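Local atomic coordinates of LYND (PDB entry 4V1T), a protein that probably acts as a YcaO cyclodehydratase, using ATP and magnesium to turn residues of a precursor peptide into azoline heterocycles. Residues L549-G554 / L622-H627; H272-A275 / T280-F283; P508-L511 / H515-L518; W204-H209 / P312-P317. One frame throughout, in Å; residues are numbered along the deposited sequence.

Contact 1. Residues L549-G554 / L622-H627; sequences LVERDG and LGFGAH. With PO4 (phosphate ion), chain P.
At the edge of the Phe624 ring, near its plane, sits Glu551 OE2, with carboxylate and ring planes turned 39° apart. That oxygen comes closer still to the ring's methylene, Phe624 CB, at 3.4 Å. The second flat group, the Arg552 guanidinium, meets at its edge a phosphate ion, probably from the crystallisation liquor, through a weak bond from NH2 to O1 (3.4 Å). Its NH1 makes a salt bridge to Glu551 OE2 at 3.1 Å, the hydrogen bond within it being weak. With CG anti to the backbone N (chi1 172°), Glu551 runs extended to the strand while its CB rests 3.9 Å from Ala626 CB. Two waters donate to OE1: water 2 also donates to Phe624 O (2.7 Å), and water 1 accepts from Ala626 N (3.1 Å). With an alanine here, both waters and Arg552 NH1 would probably lose the carboxylate they share. The Glu551 side chain lies about 4 Å from a bound magnesium ion at the nearest atoms and close to ADP, so the contact borders the nucleotide site. The helical segment 549-554 runs at 128° to strand residues 622-626; Val555 and Trp558 of the same helix, 538-561, and Ala607 on strand 605-612 also pack on Phe624.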
# COMPACT_ATOMS: atom_id res chain seq x y z
N LEU B 549 -28.77 14.91 -6.35
CA LEU B 549 -30.19 15.25 -6.34
C LEU B 549 -30.82 15.30 -7.75
O LEU B 549 -31.90 14.76 -7.96
CB LEU B 549 -30.41 16.59 -5.64
CG LEU B 549 -30.08 16.65 -4.14
CD1 LEU B 549 -30.54 17.99 -3.58
CD2 LEU B 549 -30.71 15.52 -3.35
N VAL B 550 -30.14 15.92 -8.71
CA VAL B 550 -30.69 16.04 -10.06
C VAL B 550 -30.66 14.67 -10.74
O VAL B 550 -31.51 14.36 -11.57
CB VAL B 550 -29.91 17.06 -10.95
CG1 VAL B 550 -30.46 17.08 -12.38
CG2 VAL B 550 -29.99 18.47 -10.36
N GLU B 551 -29.68 13.85 -10.36
CA GLU B 551 -29.61 12.48 -10.85
C GLU B 551 -30.85 11.69 -10.45
O GLU B 551 -31.48 11.06 -11.29
CB GLU B 551 -28.36 11.79 -10.29
CG GLU B 551 -28.25 10.29 -10.57
CD GLU B 551 -27.27 9.61 -9.63
OE1 GLU B 551 -26.15 10.14 -9.46
OE2 GLU B 551 -27.62 8.57 -9.06
N ARG B 552 -31.20 11.74 -9.17
CA ARG B 552 -32.33 10.94 -8.66
C ARG B 552 -33.65 11.47 -9.20
O ARG B 552 -34.54 10.68 -9.53
CB ARG B 552 -32.40 10.95 -7.13
CG ARG B 552 -31.09 10.94 -6.40
CD ARG B 552 -30.32 9.65 -6.50
NE ARG B 552 -29.64 9.37 -5.24
CZ ARG B 552 -28.66 8.49 -5.08
NH1 ARG B 552 -28.19 7.81 -6.10
NH2 ARG B 552 -28.14 8.33 -3.88
N ASP B 553 -33.76 12.79 -9.27
CA ASP B 553 -34.93 13.45 -9.82
C ASP B 553 -35.14 13.00 -11.26
O ASP B 553 -36.24 12.59 -11.63
CB ASP B 553 -34.79 14.98 -9.74
CG ASP B 553 -36.01 15.71 -10.24
OD1 ASP B 553 -36.10 15.92 -11.47
OD2 ASP B 553 -36.87 16.08 -9.41
N GLY B 554 -34.07 13.05 -12.05
CA GLY B 554 -34.11 12.60 -13.43
C GLY B 554 -34.53 11.15 -13.57
O GLY B 554 -35.34 10.81 -14.45
N LEU B 622 -28.40 -1.39 -13.96
CA LEU B 622 -28.32 -0.03 -14.43
C LEU B 622 -27.61 0.86 -13.42
O LEU B 622 -27.44 0.49 -12.25
CB LEU B 622 -29.71 0.48 -14.77
CG LEU B 622 -30.79 0.12 -13.76
CD1 LEU B 622 -30.69 1.07 -12.59
CD2 LEU B 622 -32.17 0.18 -14.38
N GLY B 623 -27.17 2.02 -13.88
CA GLY B 623 -26.39 2.93 -13.07
C GLY B 623 -26.62 4.34 -13.55
O GLY B 623 -26.92 4.56 -14.73
N PHE B 624 -26.49 5.31 -12.65
CA PHE B 624 -26.85 6.69 -12.95
C PHE B 624 -25.72 7.65 -12.66
O PHE B 624 -24.80 7.35 -11.89
CB PHE B 624 -28.05 7.10 -12.13
CG PHE B 624 -29.11 6.06 -12.04
CD1 PHE B 624 -29.83 5.69 -13.15
CD2 PHE B 624 -29.39 5.45 -10.82
CE1 PHE B 624 -30.81 4.74 -13.06
CE2 PHE B 624 -30.37 4.50 -10.72
CZ PHE B 624 -31.09 4.15 -11.84
N GLY B 625 -25.82 8.83 -13.26
CA GLY B 625 -24.84 9.88 -13.05
C GLY B 625 -25.34 11.18 -13.64
O GLY B 625 -26.02 11.19 -14.67
N ALA B 626 -25.04 12.28 -12.97
CA ALA B 626 -25.33 13.60 -13.48
C ALA B 626 -24.16 14.51 -13.15
O ALA B 626 -23.52 14.36 -12.12
CB ALA B 626 -26.62 14.15 -12.88
N HIS B 627 -23.88 15.45 -14.05
CA HIS B 627 -22.76 16.36 -13.89
C HIS B 627 -22.94 17.49 -14.89
O HIS B 627 -23.70 17.34 -15.85
CB HIS B 627 -21.44 15.63 -14.14
CG HIS B 627 -20.25 16.31 -13.53
ND1 HIS B 627 -19.45 17.17 -14.24
CD2 HIS B 627 -19.73 16.24 -12.29
CE1 HIS B 627 -18.48 17.61 -13.46
NE2 HIS B 627 -18.62 17.06 -12.27
P PO4 P . -24.86 6.05 -4.24
O1 PO4 P . -26.24 5.47 -3.99
O2 PO4 P . -24.76 7.42 -3.61
O3 PO4 P . -24.62 6.14 -5.73
O4 PO4 P . -23.84 5.16 -3.56
O HOH W 1 -24.44 11.93 -9.97
O HOH W 2 -24.22 8.00 -9.36

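Contact 2. Residues H272-A275 / T280-F283; sequences HVNA and TVFF
Val273 and Asn274, at the C-terminal end of helix 250-275, face Thr280 and Val281 where the chain doubles back. Val273 CG1 approaches Thr280 OG1 to 3.7 Å, a methyl against a hydroxyl oxygen, with the two side chains slanted against each other. Val273 CG1 stands anti to its own N (chi1 -179°), which turns this branch to the loop. The Asn274 side chain crosses that of Val281 at about a right angle; the modelled approach of its OD1 to Val281 CG1 is too close, so the exact fit there is doubtful. On the other branch, Asn274 ND2 lies 3.7 Å from Thr280 N and 3.9 Å from Thr280 OG1. What positions both polar groups is one carbonyl of the intervening turn: Ala277 O accepts a hydrogen bond from Thr280 OG1 and a weak one from Asn274 ND2. With a leucine in place of Asn274 the weak amide bond would go, and of this pair that carbonyl would probably keep just the Thr280 hydroxyl. Farther out, Val273 also packs on Val105 of helix 103-109, Val281 touches Lys270, and Lys270 NZ binds Phe283 O. This is a surface reversal from a long helix into the loop that leads to strand 289-294.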
# COMPACT_ATOMS: atom_id res chain seq x y z
N HIS B 272 11.54 10.60 29.75
CA HIS B 272 12.61 11.17 30.55
C HIS B 272 13.38 12.22 29.75
O HIS B 272 13.66 13.29 30.25
CB HIS B 272 13.55 10.08 31.03
CG HIS B 272 14.73 10.59 31.79
ND1 HIS B 272 14.65 11.02 33.10
CD2 HIS B 272 16.03 10.72 31.43
CE1 HIS B 272 15.84 11.41 33.51
NE2 HIS B 272 16.70 11.24 32.52
N VAL B 273 13.70 11.90 28.50
CA VAL B 273 14.54 12.77 27.66
C VAL B 273 13.76 13.97 27.16
O VAL B 273 14.36 14.94 26.71
CB VAL B 273 15.13 11.97 26.47
CG1 VAL B 273 16.03 12.85 25.60
CG2 VAL B 273 15.94 10.81 26.98
N ASN B 274 12.43 13.93 27.25
CA ASN B 274 11.60 15.06 26.81
C ASN B 274 11.07 15.93 27.96
O ASN B 274 10.54 17.00 27.71
CB ASN B 274 10.42 14.56 25.97
CG ASN B 274 10.79 14.28 24.51
OD1 ASN B 274 9.97 13.75 23.76
ND2 ASN B 274 12.01 14.63 24.10
N ALA B 275 11.22 15.47 29.19
CA ALA B 275 10.89 16.30 30.35
C ALA B 275 11.74 17.55 30.26
O ALA B 275 11.23 18.67 30.20
CB ALA B 275 11.14 15.55 31.65
N THR B 280 13.64 16.26 21.21
CA THR B 280 14.95 15.76 20.80
C THR B 280 14.93 14.24 20.56
O THR B 280 15.88 13.68 20.04
CB THR B 280 16.03 16.10 21.84
OG1 THR B 280 15.65 15.57 23.11
CG2 THR B 280 16.20 17.60 21.97
N VAL B 281 13.83 13.59 20.95
CA VAL B 281 13.68 12.15 20.77
C VAL B 281 12.73 11.88 19.61
O VAL B 281 11.69 12.52 19.49
CB VAL B 281 13.15 11.48 22.04
CG1 VAL B 281 11.75 11.97 22.34
CG2 VAL B 281 13.15 9.96 21.90
N PHE B 282 13.09 10.93 18.75
CA PHE B 282 12.38 10.71 17.50
C PHE B 282 11.59 9.41 17.46
O PHE B 282 10.47 9.37 16.94
CB PHE B 282 13.37 10.72 16.34
CG PHE B 282 14.06 12.04 16.14
CD1 PHE B 282 13.43 13.06 15.44
CD2 PHE B 282 15.32 12.26 16.67
CE1 PHE B 282 14.06 14.29 15.26
CE2 PHE B 282 15.96 13.49 16.49
CZ PHE B 282 15.32 14.50 15.79
N PHE B 283 12.16 8.35 18.02
CA PHE B 283 11.67 7.01 17.76
C PHE B 283 10.20 6.84 18.19
O PHE B 283 9.76 7.44 19.17
CB PHE B 283 12.56 5.97 18.46
CG PHE B 283 12.57 6.05 19.97
CD1 PHE B 283 11.57 5.45 20.72
CD2 PHE B 283 13.59 6.70 20.64
CE1 PHE B 283 11.58 5.51 22.10
CE2 PHE B 283 13.61 6.76 22.02
CZ PHE B 283 12.60 6.17 22.76

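Contact 3. Residues P508-L511 / H515-L518; sequences PTAL and HYPL
A tight chain reversal follows strand 503-508: the short, weakly bonded helix 509-512 turns the chain, and Tyr516 folds back so that its ring lies across Thr509 and Ala510. Thr509 CB makes a CH-pi contact with the ring, 4.2 Å from the centroid and 24° off the normal. Its methyl, CG2, reaches Tyr516 CD1 at 3.6 Å, while the hydroxyl points elsewhere, binding Thr494 OG1. Ala510 N lies over the same face, likewise offset toward the rim, and Ala510 CB touches CD2 on the other flank of the ring at 3.6 Å. Pro517 CD sits against the opposite face, 3.6 Å above the plane, and Leu518 CD2 lies in plane at the edge. Tyr516 is therefore clasped between the helical turn and its own following proline, within the YcaO family region. Holding CG anti to the backbone N (chi1 176°) sends the ring back over the turn, and its hydroxyl bonds Glu492 OE1 on strand 491-498, with Phe432 meeting the ring edge-to-face. Leu518 extends the apolar patch, its CD1 reaching Ala510 CB at 3.8 Å. Where the two backbones come nearest, at Ala510 and Tyr516, water 3 bridges them, donating to Ala510 O (2.8 Å) and accepting from Tyr516 N (3.1 Å).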
# COMPACT_ATOMS: atom_id res chain seq x y z
N PRO B 508 -36.46 19.16 10.23
CA PRO B 508 -36.39 18.24 11.38
C PRO B 508 -35.06 17.49 11.39
O PRO B 508 -34.57 17.07 10.34
CB PRO B 508 -37.59 17.31 11.17
CG PRO B 508 -38.06 17.53 9.78
CD PRO B 508 -37.64 18.91 9.39
N THR B 509 -34.47 17.34 12.57
CA THR B 509 -33.20 16.65 12.73
C THR B 509 -33.28 15.24 12.17
O THR B 509 -32.28 14.70 11.69
CB THR B 509 -32.78 16.61 14.22
OG1 THR B 509 -32.78 17.95 14.75
CG2 THR B 509 -31.40 16.03 14.39
N ALA B 510 -34.47 14.66 12.20
CA ALA B 510 -34.68 13.29 11.74
C ALA B 510 -34.38 13.13 10.24
O ALA B 510 -34.10 12.02 9.78
CB ALA B 510 -36.10 12.84 12.05
N LEU B 511 -34.47 14.23 9.50
CA LEU B 511 -34.18 14.21 8.06
C LEU B 511 -32.71 14.47 7.74
O LEU B 511 -32.23 14.09 6.68
CB LEU B 511 -35.04 15.26 7.34
CG LEU B 511 -36.44 14.83 6.89
CD1 LEU B 511 -37.12 16.01 6.23
CD2 LEU B 511 -36.39 13.65 5.93
N HIS B 515 -30.28 7.54 11.45
CA HIS B 515 -30.59 6.89 12.71
C HIS B 515 -30.85 7.88 13.84
O HIS B 515 -30.37 7.69 14.95
CB HIS B 515 -29.48 5.92 13.11
CG HIS B 515 -29.21 4.86 12.09
ND1 HIS B 515 -28.15 4.93 11.21
CD2 HIS B 515 -29.88 3.73 11.78
CE1 HIS B 515 -28.17 3.88 10.41
NE2 HIS B 515 -29.21 3.13 10.73
N TYR B 516 -31.61 8.94 13.56
CA TYR B 516 -32.09 9.83 14.61
C TYR B 516 -33.25 9.14 15.29
O TYR B 516 -34.20 8.77 14.63
CB TYR B 516 -32.54 11.17 14.03
CG TYR B 516 -33.13 12.09 15.06
CD1 TYR B 516 -32.32 12.91 15.84
CD2 TYR B 516 -34.51 12.14 15.26
CE1 TYR B 516 -32.87 13.74 16.80
CE2 TYR B 516 -35.05 12.98 16.21
CZ TYR B 516 -34.22 13.78 16.97
OH TYR B 516 -34.75 14.61 17.92
N PRO B 517 -33.19 8.98 16.62
CA PRO B 517 -34.28 8.25 17.26
C PRO B 517 -35.55 9.09 17.44
O PRO B 517 -35.49 10.20 17.97
CB PRO B 517 -33.70 7.88 18.64
CG PRO B 517 -32.40 8.64 18.77
CD PRO B 517 -32.30 9.59 17.61
N LEU B 518 -36.68 8.56 16.97
CA LEU B 518 -37.99 9.18 17.18
C LEU B 518 -38.86 8.29 18.06
O LEU B 518 -38.69 7.07 18.07
CB LEU B 518 -38.68 9.43 15.85
CG LEU B 518 -38.11 10.57 15.00
CD1 LEU B 518 -38.79 10.61 13.65
CD2 LEU B 518 -38.26 11.91 15.70
O HOH W 3 -32.77 9.85 10.89

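Contact 4. Residues W204-H209 / P312-P317; sequences WDCLAH and PTCGDP. With ZN (zinc ion), chain K.
Cys206 and Cys314 meet through a zinc ion, which forms the tight end of this contact. Cys206 SG binds the metal at 2.4 Å and Cys314 SG at 2.3 Å, and the angle between these two bonds, about 104°, is close to tetrahedral. The two sulfurs stand 3.7 Å apart, so it is the metal rather than direct packing that joins them. The thiolates arrive by different rotations: Cys206 SG lies anti to its carbonyl carbon (chi1 -67°), whereas Cys314 SG is tucked between its backbone N and carbonyl carbon (chi1 80°). Cys203 and Cys311 complete the site, so each side supplies a CxxC pair and together they make a four-cysteine zinc centre. Cys203 just precedes helix 204-213 and Cys206 lies in its first turn; Cys311 and Cys314 come from the irregular chain after strand 299-304. Beside the metal, Asp205 and Thr313 cross at about a right angle, and Thr313 OG1 donates to Asp205 OD2; the modelled separation is so short that its exact length is doubtful. Behind Thr313 lie Lys171 and Leu174 of helix 165-176. The packing slackens away from these two pairs. Asp205 OD1 has a long, weak ion pair with Arg212, and the His209 side chain does not reach 312-317. Pro312 and Asp316 lie on the solvent side, where Asp316 OD1 bonds the backbone of Lys318. Trp204, by contrast, packs inward on Trp180 and Leu182 of strand 180-184.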
# COMPACT_ATOMS: atom_id res chain seq x y z
N TRP B 204 -9.49 7.71 26.51
CA TRP B 204 -10.08 6.40 26.30
C TRP B 204 -11.47 6.53 25.67
O TRP B 204 -11.90 5.64 24.94
CB TRP B 204 -10.17 5.63 27.61
CG TRP B 204 -10.98 4.38 27.50
CD1 TRP B 204 -10.53 3.14 27.14
CD2 TRP B 204 -12.38 4.25 27.75
NE1 TRP B 204 -11.58 2.24 27.14
CE2 TRP B 204 -12.72 2.90 27.51
CE3 TRP B 204 -13.38 5.14 28.13
CZ2 TRP B 204 -14.02 2.42 27.67
CZ3 TRP B 204 -14.67 4.67 28.29
CH2 TRP B 204 -14.98 3.32 28.06
N ASP B 205 -12.14 7.64 25.94
CA ASP B 205 -13.46 7.88 25.38
C ASP B 205 -13.37 8.16 23.88
O ASP B 205 -14.28 7.77 23.13
CB ASP B 205 -14.13 9.05 26.10
CG ASP B 205 -15.62 8.85 26.26
OD1 ASP B 205 -16.21 8.08 25.48
OD2 ASP B 205 -16.20 9.48 27.16
N CYS B 206 -12.32 8.85 23.46
CA CYS B 206 -12.04 9.03 22.03
C CYS B 206 -11.98 7.68 21.31
O CYS B 206 -12.52 7.51 20.22
CB CYS B 206 -10.71 9.78 21.80
SG CYS B 206 -10.66 11.50 22.32
N LEU B 207 -11.30 6.73 21.94
CA LEU B 207 -11.15 5.38 21.42
C LEU B 207 -12.48 4.62 21.51
O LEU B 207 -12.92 3.98 20.54
CB LEU B 207 -10.05 4.65 22.19
CG LEU B 207 -9.86 3.16 21.92
CD1 LEU B 207 -9.38 2.91 20.51
CD2 LEU B 207 -8.89 2.57 22.92
N ALA B 208 -13.12 4.69 22.66
CA ALA B 208 -14.36 3.96 22.88
C ALA B 208 -15.40 4.29 21.82
O ALA B 208 -16.12 3.41 21.34
CB ALA B 208 -14.90 4.25 24.27
N HIS B 209 -15.47 5.56 21.43
CA HIS B 209 -16.44 6.03 20.44
C HIS B 209 -16.23 5.32 19.10
O HIS B 209 -17.17 5.08 18.36
CB HIS B 209 -16.34 7.54 20.28
CG HIS B 209 -17.44 8.15 19.48
ND1 HIS B 209 -17.35 8.37 18.12
CD2 HIS B 209 -18.67 8.60 19.85
CE1 HIS B 209 -18.46 8.93 17.69
NE2 HIS B 209 -19.28 9.08 18.72
N PRO B 312 -16.89 14.27 24.40
CA PRO B 312 -17.63 14.65 25.62
C PRO B 312 -16.79 14.67 26.89
O PRO B 312 -17.15 15.34 27.83
CB PRO B 312 -18.73 13.58 25.73
CG PRO B 312 -18.44 12.56 24.68
CD PRO B 312 -17.60 13.23 23.64
N THR B 313 -15.67 13.95 26.90
CA THR B 313 -14.86 13.81 28.11
C THR B 313 -13.63 14.74 28.11
O THR B 313 -13.46 15.52 29.03
CB THR B 313 -14.39 12.35 28.28
OG1 THR B 313 -15.51 11.48 28.17
CG2 THR B 313 -13.73 12.14 29.61
N CYS B 314 -12.80 14.63 27.08
CA CYS B 314 -11.54 15.39 27.03
C CYS B 314 -11.56 16.59 26.08
O CYS B 314 -10.57 17.28 25.94
CB CYS B 314 -10.39 14.45 26.66
SG CYS B 314 -10.26 14.09 24.90
N GLY B 315 -12.69 16.83 25.43
CA GLY B 315 -12.78 17.90 24.44
C GLY B 315 -13.95 18.84 24.68
O GLY B 315 -14.45 18.93 25.80
N ASP B 316 -14.35 19.54 23.63
CA ASP B 316 -15.49 20.44 23.67
C ASP B 316 -16.65 19.85 22.85
O ASP B 316 -16.71 20.03 21.64
CB ASP B 316 -15.10 21.82 23.12
CG ASP B 316 -16.29 22.78 23.05
OD1 ASP B 316 -17.29 22.58 23.78
OD2 ASP B 316 -16.21 23.73 22.25
N PRO B 317 -17.59 19.18 23.52
CA PRO B 317 -18.65 18.48 22.79
C PRO B 317 -19.69 19.40 22.14
O PRO B 317 -20.61 18.90 21.50
CB PRO B 317 -19.29 17.61 23.86
CG PRO B 317 -19.09 18.37 25.13
CD PRO B 317 -17.76 19.05 24.98
ZN ZN K . -11.53 12.25 24.40

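From the N terminus, contact 4 opens first, at helix 204-213, and closes at 312-317 after 102 intervening residues, tying that helix to the chain beyond strand 299-304. Within this long loop lies contact 2, a short closure with four residues between its segments at the end of helix 250-275, its centre about 27 Å from that of contact 4. Contacts 3 and 1 then follow one after the other in the YcaO region: 508-511 and 515-518 bracket just three residues, while 549-554 and 622-627 span 67, joining helix 538-561 to a three-stranded sheet. No loops cross. Contacts 1 and 3 come within about 10 Å at their nearest atoms, whereas contacts 1 and 2 lie on opposite sides of the chain's centre.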